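Local coordinates for protein ywnA (Bacillus subtilis subsp. subtilis, PDB 1XD7) that probably binds DNA as a transcriptional regulator of the Rrf2 family, with a winged helix-turn-helix fold in a two-chain assembly, at residues H13-I18 / A62-D67; D21-S26 / A57-A62; S45-A50 / Y77-K82; A69-L74 / K125-V130. One frame throughout, in Å; residues are numbered along the deposited sequence.

Contact 1 of 4, residues H13-I18 / A62-D67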
loop_
_atom_site.group_PDB
_atom_site.type_symbol
_atom_site.label_atom_id
_atom_site.label_comp_id
_atom_site.label_asym_id
_atom_site.label_seq_id
_atom_site.Cartn_x
_atom_site.Cartn_y
_atom_site.Cartn_z
ATOM N N HIS A 13 0.209 15.529 10.055
ATOM C CA HIS A 13 0.161 16.159 11.378
ATOM C C HIS A 13 0.998 17.414 11.348
ATOM O O HIS A 13 0.576 18.484 11.792
ATOM C CB HIS A 13 0.735 15.232 12.442
ATOM C CG HIS A 13 -0.232 14.208 12.917
ATOM N ND1 HIS A 13 -1.280 14.515 13.753
ATOM C CD2 HIS A 13 -0.359 12.894 12.623
ATOM C CE1 HIS A 13 -2.014 13.434 13.956
ATOM N NE2 HIS A 13 -1.476 12.434 13.278
ATOM N N ILE A 14 2.197 17.272 10.807
ATOM C CA ILE A 14 3.121 18.383 10.729
ATOM C C ILE A 14 2.478 19.543 9.994
ATOM O O ILE A 14 2.462 20.673 10.490
ATOM C CB ILE A 14 4.407 17.951 10.013
ATOM C CG1 ILE A 14 5.149 16.941 10.886
ATOM C CG2 ILE A 14 5.270 19.134 9.714
ATOM C CD1 ILE A 14 6.372 16.319 10.222
ATOM N N LEU A 15 1.947 19.269 8.809
ATOM C CA LEU A 15 1.326 20.326 8.033
ATOM C C LEU A 15 0.133 20.935 8.743
ATOM O O LEU A 15 -0.061 22.136 8.690
ATOM C CB LEU A 15 0.905 19.795 6.671
ATOM C CG LEU A 15 2.113 19.467 5.796
ATOM C CD1 LEU A 15 1.654 18.786 4.517
ATOM C CD2 LEU A 15 2.880 20.737 5.485
ATOM N N SER A 16 -0.671 20.107 9.401
ATOM C CA SER A 16 -1.832 20.615 10.124
ATOM C C SER A 16 -1.435 21.702 11.112
ATOM O O SER A 16 -1.944 22.812 11.068
ATOM C CB SER A 16 -2.523 19.488 10.876
ATOM O OG SER A 16 -3.082 18.568 9.958
ATOM N N LEU A 17 -0.509 21.379 12.001
ATOM C CA LEU A 17 -0.060 22.343 12.991
ATOM C C LEU A 17 0.538 23.562 12.325
ATOM O O LEU A 17 0.346 24.690 12.794
ATOM C CB LEU A 17 0.975 21.714 13.917
ATOM C CG LEU A 17 0.527 20.394 14.536
ATOM C CD1 LEU A 17 1.649 19.825 15.384
ATOM C CD2 LEU A 17 -0.720 20.621 15.360
ATOM N N ILE A 18 1.274 23.348 11.240
ATOM C CA ILE A 18 1.872 24.484 10.566
ATOM C C ILE A 18 0.751 25.328 10.024
ATOM O O ILE A 18 0.909 26.533 9.871
ATOM C CB ILE A 18 2.815 24.064 9.427
ATOM C CG1 ILE A 18 4.072 23.439 10.023
ATOM C CG2 ILE A 18 3.231 25.274 8.596
ATOM C CD1 ILE A 18 5.201 23.203 9.021
ATOM N N ALA A 62 8.406 26.858 9.743
ATOM C CA ALA A 62 8.155 27.382 8.409
ATOM C C ALA A 62 6.660 27.564 8.244
ATOM O O ALA A 62 5.920 27.639 9.223
ATOM C CB ALA A 62 8.674 26.413 7.363
ATOM N N SER A 63 6.211 27.614 6.999
ATOM C CA SER A 63 4.794 27.771 6.752
ATOM C C SER A 63 4.382 27.331 5.357
ATOM O O SER A 63 5.214 27.184 4.463
ATOM C CB SER A 63 4.400 29.223 7.003
ATOM O OG SER A 63 5.411 30.081 6.525
ATOM N N LEU A 64 3.082 27.125 5.185
ATOM C CA LEU A 64 2.533 26.685 3.912
ATOM C C LEU A 64 2.824 27.667 2.805
ATOM O O LEU A 64 2.647 28.869 2.975
ATOM C CB LEU A 64 1.022 26.498 4.015
ATOM C CG LEU A 64 0.533 25.597 5.146
ATOM C CD1 LEU A 64 -0.938 25.237 4.932
ATOM C CD2 LEU A 64 1.393 24.348 5.192
ATOM N N LYS A 65 3.273 27.151 1.670
ATOM C CA LYS A 65 3.553 28.012 0.539
ATOM C C LYS A 65 2.209 28.357 -0.058
ATOM O O LYS A 65 2.035 29.423 -0.638
ATOM C CB LYS A 65 4.408 27.299 -0.501
ATOM C CG LYS A 65 4.932 28.221 -1.595
ATOM C CD LYS A 65 5.899 27.487 -2.522
ATOM C CE LYS A 65 6.696 28.453 -3.388
ATOM N NZ LYS A 65 7.614 29.302 -2.572
ATOM N N LYS A 66 1.252 27.450 0.094
ATOM C CA LYS A 66 -0.083 27.688 -0.428
ATOM C C LYS A 66 -1.171 27.346 0.565
ATOM O O LYS A 66 -0.919 26.822 1.646
ATOM C CB LYS A 66 -0.326 26.892 -1.716
ATOM C CG LYS A 66 0.005 25.408 -1.626
ATOM C CD LYS A 66 -0.676 24.564 -2.721
ATOM C CE LYS A 66 -0.667 25.226 -4.084
ATOM N NZ LYS A 66 0.665 25.790 -4.428
ATOM N N ASP A 67 -2.393 27.645 0.169
ATOM C CA ASP A 67 -3.549 27.386 0.984
ATOM C C ASP A 67 -3.888 25.899 1.067
ATOM O O ASP A 67 -3.868 25.185 0.064
ATOM C CB ASP A 67 -4.728 28.147 0.410
ATOM C CG ASP A 67 -5.952 28.019 1.258
ATOM O OD1 ASP A 67 -6.486 26.896 1.371
ATOM O OD2 ASP A 67 -6.375 29.050 1.823
#

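Contact 2 of 4, residues D21-S26 / A57-A62. With SO4 (sulfate ion), chain B.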
loop_
_atom_site.group_PDB
_atom_site.type_symbol
_atom_site.label_atom_id
_atom_site.label_comp_id
_atom_site.label_asym_id
_atom_site.label_seq_id
_atom_site.Cartn_x
_atom_site.Cartn_y
_atom_site.Cartn_z
ATOM N N ASP A 21 0.044 28.413 11.636
ATOM C CA ASP A 21 1.058 29.435 11.465
ATOM C C ASP A 21 1.285 30.221 12.745
ATOM O O ASP A 21 0.827 31.357 12.886
ATOM C CB ASP A 21 0.645 30.373 10.339
ATOM C CG ASP A 21 1.652 31.464 10.103
ATOM O OD1 ASP A 21 2.866 31.152 10.096
ATOM O OD2 ASP A 21 1.226 32.628 9.918
ATOM N N GLU A 22 2.001 29.597 13.672
ATOM C CA GLU A 22 2.315 30.199 14.956
ATOM C C GLU A 22 3.806 30.203 15.223
ATOM O O GLU A 22 4.233 30.137 16.379
ATOM C CB GLU A 22 1.613 29.445 16.080
ATOM C CG GLU A 22 0.141 29.721 16.145
ATOM C CD GLU A 22 -0.149 31.210 16.112
ATOM O OE1 GLU A 22 0.451 31.958 16.919
ATOM O OE2 GLU A 22 -0.973 31.632 15.273
ATOM N N LYS A 23 4.598 30.279 14.158
ATOM C CA LYS A 23 6.045 30.296 14.317
ATOM C C LYS A 23 6.399 29.144 15.237
ATOM O O LYS A 23 7.124 29.312 16.222
ATOM C CB LYS A 23 6.495 31.603 14.967
ATOM C CG LYS A 23 5.874 32.860 14.371
ATOM C CD LYS A 23 6.459 33.218 13.017
ATOM C CE LYS A 23 5.717 34.399 12.395
ATOM N NZ LYS A 23 4.269 34.087 12.187
ATOM N N THR A 24 5.860 27.975 14.926
ATOM C CA THR A 24 6.115 26.801 15.727
ATOM C C THR A 24 7.406 26.128 15.274
ATOM O O THR A 24 7.547 25.734 14.115
ATOM C CB THR A 24 4.968 25.818 15.610
ATOM O OG1 THR A 24 3.723 26.531 15.634
ATOM C CG2 THR A 24 5.003 24.847 16.761
ATOM N N SER A 25 8.346 26.009 16.205
ATOM C CA SER A 25 9.641 25.396 15.944
ATOM C C SER A 25 9.441 23.933 15.609
ATOM O O SER A 25 8.367 23.370 15.824
ATOM C CB SER A 25 10.542 25.507 17.173
ATOM O OG SER A 25 10.042 24.694 18.220
ATOM N N SER A 26 10.489 23.307 15.104
ATOM C CA SER A 26 10.397 21.912 14.738
ATOM C C SER A 26 10.314 21.064 15.982
ATOM O O SER A 26 9.594 20.069 16.020
ATOM C CB SER A 26 11.614 21.515 13.911
ATOM O OG SER A 26 11.855 22.490 12.919
ATOM N N ALA A 57 14.003 31.993 7.422
ATOM C CA ALA A 57 15.107 32.037 8.387
ATOM C C ALA A 57 15.039 33.255 9.292
ATOM O O ALA A 57 14.705 34.359 8.851
ATOM C CB ALA A 57 16.438 32.011 7.653
ATOM N N GLY A 58 15.384 33.056 10.559
ATOM C CA GLY A 58 15.296 34.146 11.505
ATOM C C GLY A 58 13.875 34.064 12.026
ATOM O O GLY A 58 13.337 35.030 12.567
ATOM N N VAL A 59 13.270 32.892 11.817
ATOM C CA VAL A 59 11.908 32.571 12.252
ATOM C C VAL A 59 11.831 31.047 12.406
ATOM O O VAL A 59 12.071 30.301 11.451
ATOM C CB VAL A 59 10.843 33.005 11.219
ATOM C CG1 VAL A 59 9.468 32.593 11.701
ATOM C CG2 VAL A 59 10.892 34.508 11.006
ATOM N N PRO A 60 11.498 30.566 13.613
ATOM C CA PRO A 60 11.412 29.120 13.822
ATOM C C PRO A 60 10.390 28.484 12.892
ATOM O O PRO A 60 9.481 29.158 12.408
ATOM C CB PRO A 60 11.018 29.011 15.292
ATOM C CG PRO A 60 10.184 30.242 15.495
ATOM C CD PRO A 60 10.999 31.297 14.791
ATOM N N GLY A 61 10.549 27.187 12.648
ATOM C CA GLY A 61 9.630 26.486 11.778
ATOM C C GLY A 61 9.529 27.113 10.399
ATOM O O GLY A 61 10.438 27.807 9.935
ATOM N N ALA A 62 8.406 26.858 9.743
ATOM C CA ALA A 62 8.155 27.382 8.409
ATOM C C ALA A 62 6.660 27.564 8.244
ATOM O O ALA A 62 5.920 27.639 9.223
ATOM C CB ALA A 62 8.674 26.413 7.363
HETATM S S SO4 B . 13.153 25.312 13.327
HETATM O O1 SO4 B . 14.260 24.962 14.226
HETATM O O2 SO4 B . 11.878 25.165 14.051
HETATM O O3 SO4 B . 13.332 26.695 12.849
HETATM O O4 SO4 B . 13.147 24.413 12.162
#

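Contact 3 of 4, residues S45-A50 / Y77-K82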
loop_
_atom_site.group_PDB
_atom_site.type_symbol
_atom_site.label_atom_id
_atom_site.label_comp_id
_atom_site.label_asym_id
_atom_site.label_seq_id
_atom_site.Cartn_x
_atom_site.Cartn_y
_atom_site.Cartn_z
ATOM N N SER A 45 12.219 19.167 5.485
ATOM C CA SER A 45 13.134 19.574 4.410
ATOM C C SER A 45 12.530 19.067 3.105
ATOM O O SER A 45 12.574 19.738 2.076
ATOM C CB SER A 45 14.509 18.949 4.594
ATOM O OG SER A 45 14.625 18.391 5.890
ATOM N N LEU A 46 11.960 17.872 3.163
ATOM C CA LEU A 46 11.340 17.284 1.994
ATOM C C LEU A 46 10.170 18.153 1.555
ATOM O O LEU A 46 10.092 18.576 0.397
ATOM C CB LEU A 46 10.869 15.874 2.325
ATOM C CG LEU A 46 12.029 14.954 2.708
ATOM C CD1 LEU A 46 11.495 13.631 3.221
ATOM C CD2 LEU A 46 12.939 14.753 1.503
ATOM N N LEU A 47 9.266 18.434 2.488
ATOM C CA LEU A 47 8.106 19.258 2.180
ATOM C C LEU A 47 8.522 20.589 1.571
ATOM O O LEU A 47 7.871 21.094 0.660
ATOM C CB LEU A 47 7.281 19.477 3.442
ATOM C CG LEU A 47 6.602 18.176 3.858
ATOM C CD1 LEU A 47 6.138 18.242 5.297
ATOM C CD2 LEU A 47 5.435 17.911 2.918
ATOM N N LYS A 48 9.608 21.165 2.064
ATOM C CA LYS A 48 10.061 22.418 1.496
ATOM C C LYS A 48 10.679 22.149 0.134
ATOM O O LYS A 48 10.456 22.896 -0.817
ATOM C CB LYS A 48 11.076 23.079 2.409
ATOM C CG LYS A 48 10.441 23.645 3.672
ATOM C CD LYS A 48 11.418 24.492 4.457
ATOM C CE LYS A 48 12.600 23.671 4.926
ATOM N NZ LYS A 48 13.489 24.481 5.809
ATOM N N LYS A 49 11.455 21.072 0.051
ATOM C CA LYS A 49 12.107 20.680 -1.187
ATOM C C LYS A 49 11.020 20.555 -2.249
ATOM O O LYS A 49 11.218 20.910 -3.406
ATOM C CB LYS A 49 12.808 19.340 -0.992
ATOM C CG LYS A 49 14.091 19.162 -1.776
ATOM C CD LYS A 49 14.692 17.792 -1.461
ATOM C CE LYS A 49 16.052 17.583 -2.115
ATOM N NZ LYS A 49 17.089 18.477 -1.531
ATOM N N ALA A 50 9.860 20.059 -1.837
ATOM C CA ALA A 50 8.730 19.915 -2.746
ATOM C C ALA A 50 7.967 21.239 -2.775
ATOM O O ALA A 50 6.826 21.306 -3.223
ATOM C CB ALA A 50 7.824 18.800 -2.266
ATOM N N TYR A 77 2.149 13.089 -0.464
ATOM C CA TYR A 77 2.701 11.757 -0.621
ATOM C C TYR A 77 4.023 11.729 -1.383
ATOM O O TYR A 77 5.037 11.289 -0.856
ATOM C CB TYR A 77 1.691 10.877 -1.344
ATOM C CG TYR A 77 2.162 9.456 -1.576
ATOM C CD1 TYR A 77 2.308 8.562 -0.514
ATOM C CD2 TYR A 77 2.428 8.994 -2.867
ATOM C CE1 TYR A 77 2.702 7.236 -0.736
ATOM C CE2 TYR A 77 2.823 7.670 -3.100
ATOM C CZ TYR A 77 2.955 6.795 -2.033
ATOM O OH TYR A 77 3.316 5.481 -2.269
ATOM N N ARG A 78 4.003 12.189 -2.628
ATOM C CA ARG A 78 5.206 12.196 -3.454
ATOM C C ARG A 78 6.374 12.872 -2.769
ATOM O O ARG A 78 7.491 12.358 -2.787
ATOM C CB ARG A 78 4.944 12.885 -4.792
ATOM C CG ARG A 78 4.931 11.939 -5.991
ATOM C CD ARG A 78 5.058 12.726 -7.292
ATOM N NE ARG A 78 6.425 12.822 -7.816
ATOM C CZ ARG A 78 7.502 13.199 -7.123
ATOM N NH1 ARG A 78 7.409 13.524 -5.841
ATOM N NH2 ARG A 78 8.684 13.262 -7.724
ATOM N N ALA A 79 6.121 14.025 -2.161
ATOM C CA ALA A 79 7.174 14.759 -1.473
ATOM C C ALA A 79 7.867 13.916 -0.410
ATOM O O ALA A 79 9.054 14.085 -0.176
ATOM C CB ALA A 79 6.610 16.019 -0.849
ATOM N N VAL A 80 7.139 13.008 0.230
ATOM C CA VAL A 80 7.732 12.164 1.267
ATOM C C VAL A 80 7.776 10.701 0.825
ATOM O O VAL A 80 8.071 9.806 1.618
ATOM C CB VAL A 80 6.928 12.244 2.586
ATOM C CG1 VAL A 80 6.989 13.656 3.174
ATOM C CG2 VAL A 80 5.493 11.843 2.326
ATOM N N GLN A 81 7.478 10.482 -0.449
ATOM C CA GLN A 81 7.453 9.158 -1.065
ATOM C C GLN A 81 8.841 8.522 -1.143
ATOM O O GLN A 81 9.782 9.140 -1.642
ATOM C CB GLN A 81 6.859 9.278 -2.477
ATOM C CG GLN A 81 7.076 8.086 -3.377
ATOM C CD GLN A 81 6.393 6.839 -2.868
ATOM O OE1 GLN A 81 6.622 6.402 -1.734
ATOM N NE2 GLN A 81 5.546 6.249 -3.707
ATOM N N LYS A 82 8.957 7.287 -0.656
ATOM C CA LYS A 82 10.224 6.553 -0.678
ATOM C C LYS A 82 10.703 6.286 -2.103
ATOM O O LYS A 82 10.738 5.138 -2.556
ATOM C CB LYS A 82 10.068 5.222 0.064
ATOM C CG LYS A 82 9.975 5.373 1.579
ATOM C CD LYS A 82 9.534 4.080 2.259
ATOM C CE LYS A 82 10.444 2.912 1.918
ATOM N NZ LYS A 82 11.847 3.166 2.326
#

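Contact 4 of 4, residues A69-L74 / K125-V130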
loop_
_atom_site.group_PDB
_atom_site.type_symbol
_atom_site.label_atom_id
_atom_site.label_comp_id
_atom_site.label_asym_id
_atom_site.label_seq_id
_atom_site.Cartn_x
_atom_site.Cartn_y
_atom_site.Cartn_z
ATOM N N ALA A 69 -6.387 24.247 0.998
ATOM C CA ALA A 69 -7.404 23.755 0.087
ATOM C C ALA A 69 -6.759 23.444 -1.247
ATOM O O ALA A 69 -7.352 22.797 -2.091
ATOM C CB ALA A 69 -8.505 24.800 -0.086
ATOM N N ASP A 70 -5.535 23.912 -1.418
ATOM C CA ASP A 70 -4.800 23.687 -2.647
ATOM C C ASP A 70 -3.666 22.702 -2.424
ATOM O O ASP A 70 -2.700 22.686 -3.188
ATOM C CB ASP A 70 -4.218 25.002 -3.151
ATOM C CG ASP A 70 -5.272 26.064 -3.334
ATOM O OD1 ASP A 70 -4.892 27.254 -3.393
ATOM O OD2 ASP A 70 -6.473 25.706 -3.421
ATOM N N ILE A 71 -3.768 21.886 -1.381
ATOM C CA ILE A 71 -2.716 20.923 -1.097
ATOM C C ILE A 71 -3.305 19.548 -1.026
ATOM O O ILE A 71 -3.938 19.188 -0.039
ATOM C CB ILE A 71 -2.029 21.210 0.235
ATOM C CG1 ILE A 71 -1.634 22.690 0.312
ATOM C CG2 ILE A 71 -0.795 20.337 0.364
ATOM C CD1 ILE A 71 -0.952 23.086 1.604
ATOM N N SER A 72 -3.092 18.768 -2.076
ATOM C CA SER A 72 -3.641 17.424 -2.122
ATOM C C SER A 72 -2.795 16.464 -1.315
ATOM O O SER A 72 -1.592 16.658 -1.182
ATOM C CB SER A 72 -3.699 16.943 -3.572
ATOM O OG SER A 72 -2.392 16.908 -4.119
ATOM N N LEU A 73 -3.416 15.426 -0.778
ATOM C CA LEU A 73 -2.655 14.458 -0.021
ATOM C C LEU A 73 -1.662 13.781 -0.973
ATOM O O LEU A 73 -0.509 13.548 -0.625
ATOM C CB LEU A 73 -3.595 13.445 0.627
ATOM C CG LEU A 73 -4.571 14.074 1.640
ATOM C CD1 LEU A 73 -5.049 13.026 2.629
ATOM C CD2 LEU A 73 -3.881 15.187 2.409
ATOM N N LEU A 74 -2.101 13.496 -2.190
ATOM C CA LEU A 74 -1.219 12.879 -3.171
ATOM C C LEU A 74 0.016 13.768 -3.303
ATOM O O LEU A 74 1.149 13.284 -3.305
ATOM C CB LEU A 74 -1.953 12.748 -4.514
ATOM C CG LEU A 74 -1.264 12.187 -5.771
ATOM C CD1 LEU A 74 -0.407 13.259 -6.388
ATOM C CD2 LEU A 74 -0.451 10.953 -5.438
ATOM N N LYS A 125 -8.674 14.240 -1.911
ATOM C CA LYS A 125 -8.708 14.963 -0.650
ATOM C C LYS A 125 -7.703 16.099 -0.650
ATOM O O LYS A 125 -6.800 16.143 -1.482
ATOM C CB LYS A 125 -8.396 14.025 0.507
ATOM C CG LYS A 125 -9.076 12.687 0.402
ATOM C CD LYS A 125 -10.563 12.841 0.211
ATOM C CE LYS A 125 -11.195 11.481 0.010
ATOM N NZ LYS A 125 -10.825 10.564 1.121
ATOM N N SER A 126 -7.883 17.020 0.289
ATOM C CA SER A 126 -7.008 18.174 0.443
ATOM C C SER A 126 -6.583 18.239 1.905
ATOM O O SER A 126 -7.116 17.528 2.750
ATOM C CB SER A 126 -7.755 19.463 0.105
ATOM O OG SER A 126 -8.695 19.784 1.122
ATOM N N LEU A 127 -5.622 19.091 2.202
ATOM C CA LEU A 127 -5.179 19.236 3.573
ATOM C C LEU A 127 -6.398 19.755 4.351
ATOM O O LEU A 127 -6.730 19.253 5.427
ATOM C CB LEU A 127 -4.050 20.259 3.646
ATOM C CG LEU A 127 -3.136 20.176 4.874
ATOM C CD1 LEU A 127 -2.557 21.550 5.144
ATOM C CD2 LEU A 127 -3.890 19.645 6.086
ATOM N N LYS A 128 -7.064 20.753 3.774
ATOM C CA LYS A 128 -8.245 21.338 4.389
ATOM C C LYS A 128 -9.245 20.248 4.672
ATOM O O LYS A 128 -9.819 20.167 5.756
ATOM C CB LYS A 128 -8.882 22.371 3.469
ATOM C CG LYS A 128 -10.156 22.980 4.050
ATOM C CD LYS A 128 -10.601 24.219 3.272
ATOM C CE LYS A 128 -11.829 24.878 3.901
ATOM N NZ LYS A 128 -12.188 26.144 3.186
ATOM N N ASP A 129 -9.446 19.401 3.681
ATOM C CA ASP A 129 -10.369 18.306 3.825
ATOM C C ASP A 129 -10.147 17.517 5.091
ATOM O O ASP A 129 -11.107 17.037 5.686
ATOM C CB ASP A 129 -10.265 17.385 2.624
ATOM C CG ASP A 129 -11.190 17.791 1.524
ATOM O OD1 ASP A 129 -12.271 17.186 1.420
ATOM O OD2 ASP A 129 -10.854 18.730 0.778
ATOM N N VAL A 130 -8.902 17.351 5.522
ATOM C CA VAL A 130 -8.726 16.587 6.749
ATOM C C VAL A 130 -8.895 17.487 7.967
ATOM O O VAL A 130 -9.427 17.056 8.985
ATOM C CB VAL A 130 -7.361 15.871 6.799
ATOM C CG1 VAL A 130 -7.230 14.957 5.604
ATOM C CG2 VAL A 130 -6.245 16.871 6.823
#

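Contact 1 of 4, residues H13-I18 / A62-D67
Ala62 meets Ile18 through its backbone: the carbonyl O of Ala62 lies 3.6 Å from CG2 of Ile18, near the end of helix 7-19. The same methyl bears on the next residue, where Ile18 CG2 comes within 3.5 Å of Ser63 CA, tighter than ordinary van der Waals contact. The torsions of Ile18 account for this. CG1 stays beside the backbone N (chi1 -71°), which leaves CG2 as the branch that leans out over the strand. The CB of Ser63 points away from the helix, and what the strand offers here is largely main chain; that main chain is hydrogen-bonded to Thr54, while the Ser63 side chain packs on Asp21.

Leu64 brings the side-chain part of the contact. Its CB is directed neither at the helix nor away from it, but CD2 turns inward and lies 3.9 Å from Leu15 CD2 and 4.0 Å from Ile18 CG2. One methyl thus touches two residues spaced a single helical turn apart, and the leucines of the pair cross at a slant. Leu53 touches Leu15, Ile18 and Leu64 alike, closing the apolar cluster. Beyond Leu64 the chain draws off from the helix.

Ile18 and Leu15 are buried, and the contact is mainly van der Waals packing, of methyls on one another and on the strand's main chain. A two-stranded antiparallel hairpin, 53-54 with 63-64, packed in this way on the first helix of the DNA-binding domain is characteristic of the winged-helix fold, the hairpin being its wing.

Contact 2 of 4, residues D21-S26 / A57-A62
Pro60 lays its ring between Lys23 and Ser25, with one ring carbon for each. Its CG lies 3.3 Å from the carbonyl O of Lys23 and also approaches that residue's CB, while Pro60 CB sits 4.0 Å from Ser25 CB. Next to it, Lys23 runs across Val59: the mid-chain carbon Lys23 CD presses on Val59 CG1 at 3.3 Å, a tight approach. The lysine chain is bent at chi2 (-74°) and again at chi4, and the ammonium ends near its own loop, where NZ forms a long salt bridge of 3.9 Å with Asp21 OD1.

Gly61 has no side chain, and the backbones close in there. Its CA makes a CH...O contact of 3.2 Å with Thr24 O (142° at the hydrogen). A CB on this residue would run into that same oxygen, and its positive phi also favours glycine.

A sulfate ion, probably from the crystallisation liquor, bridges the two loops. Its O2 accepts from Gly61 N at 2.8 Å, and Arg41 is a further donor. Ser26 N and OG also face the ion, but their distances to O2 and O4 are implausibly short, so the detail there is doubtful. Such a cluster of donors is consistent with a site for a DNA phosphate.

Ser25 caps helix 26-33, its OG accepting from Ile28 N. The contact lies at the surface, where the turn from helix 7-19 into helix 26-33, the start of the predicted helix-turn-helix motif, meets the loop joining strands 53-54 and 63-64.

Contact 3 of 4, residues S45-A50 / Y77-K82
Ala50, the first residue to leave helical geometry after helix 37-49, brings its CA to 5.5 Å from the CA of Ala79 of helix 73-80. The Ala50 methyl points almost straight at the Ala79 methyl and meets it from the flank, Ala50 CB to Ala79 CB at 3.3 Å, closer than normal carbon contact. Backbones can come this near because neither residue carries more than a methyl.

Leu46, one turn back from Ala50, uses a different part of itself. Its CB lies 3.6 Å from the carbonyl O of Ala79. With CG beside the backbone N (chi1 -62°), the branch runs on past that oxygen until Leu46 CD1 stands 4.5 Å from Val80 CA. Leu47 reaches Ala79 from another side, its CD2 at 4.4 Å from Ala79 CB, in a looser touch.

Helix 37-49 is the second helix of the predicted helix-turn-helix motif, which in proteins of this class is usually the one presented to DNA; here its C-terminal end is packed on the helix that follows the wing. Leu47 is buried by Leu15 of helix 7-19 and by Leu53 of strand 53-54, and Ile52 also touches both Leu47 and Ala79.

Within 77-82, Val80 N is bonded to Tyr77 O at 2.9 Å and Gln81 N to Arg78 O, each bond spanning three residues. Gln81 NE2 adds a weak bond of 2.8 Å to Tyr77 OH, strongly bent at 122°, and the Tyr77 ring rests on Met118 and Leu122 of helix 98-122.

Contact 4 of 4, residues A69-L74 / K125-V130
Ile71 and Leu127 are joined by the one hydrogen bond between the segments, Leu127 N to Ile71 O at 2.8 Å. The donor lies nearly along the C=O axis (164° at the oxygen), though the N-H itself is bent. CH...O contacts flank this bond: Ser126 CA approaches the same oxygen at 3.3 Å, and Ser72 CA lies 3.5 Å from Lys125 O.

Apolar packing runs alongside. The side chains of Ile71 and Leu127 run next to each other, pointing the same way, CB to CB at 4.1 Å, and both touch Leu64 of the wing. Leu73 CG, held beside the backbone N (chi1 -62°), lies 4.0 Å from Lys125 CB and carries its methyls over that aliphatic base, bringing Leu73 CD1 to Val130 CG1 at 4.2 Å. An alanine in place of Leu73 is likely to leave Val130 CG1 and Lys125 CB without this partner and open a gap beside Ile12. On the exposed side, Ala69 CA rests on Lys128 CB at 3.9 Å.

Serine caps start both helices: Ser126 OG accepts from Asp129 N at 2.7 Å (159°), and Ser72 OG from Glu75 N. Thr110 and Ala106 of the second subunit pack on Leu73 and Val130.

One bent main-chain bond thus satisfies Leu127 N and Ile71 O, while the apolar side chains supply most of the burial, extending toward the subunit interface.

How the contacts relate
Contacts 1 and 4 share a continuous apolar region, since Leu64 of contact 1 touches both Ile71 and Leu127 of contact 4, and both contacts have residues against the second subunit. Contact 3 lies nearest the chain's centre and joins contact 1 through Leu15 and Leu47; it shares helix 73-80 with contact 4 but uses its other end. These three are partly buried, whereas contact 2 lies at the surface, about 22 Å from contact 4 between centres, and meets contact 1 at Ala62 and through Asp21. Chemistry follows place: contacts 1 and 3 rest on methyl packing, contact 4 adds a main-chain bond, and contact 2 gathers polar donors round a bound anion.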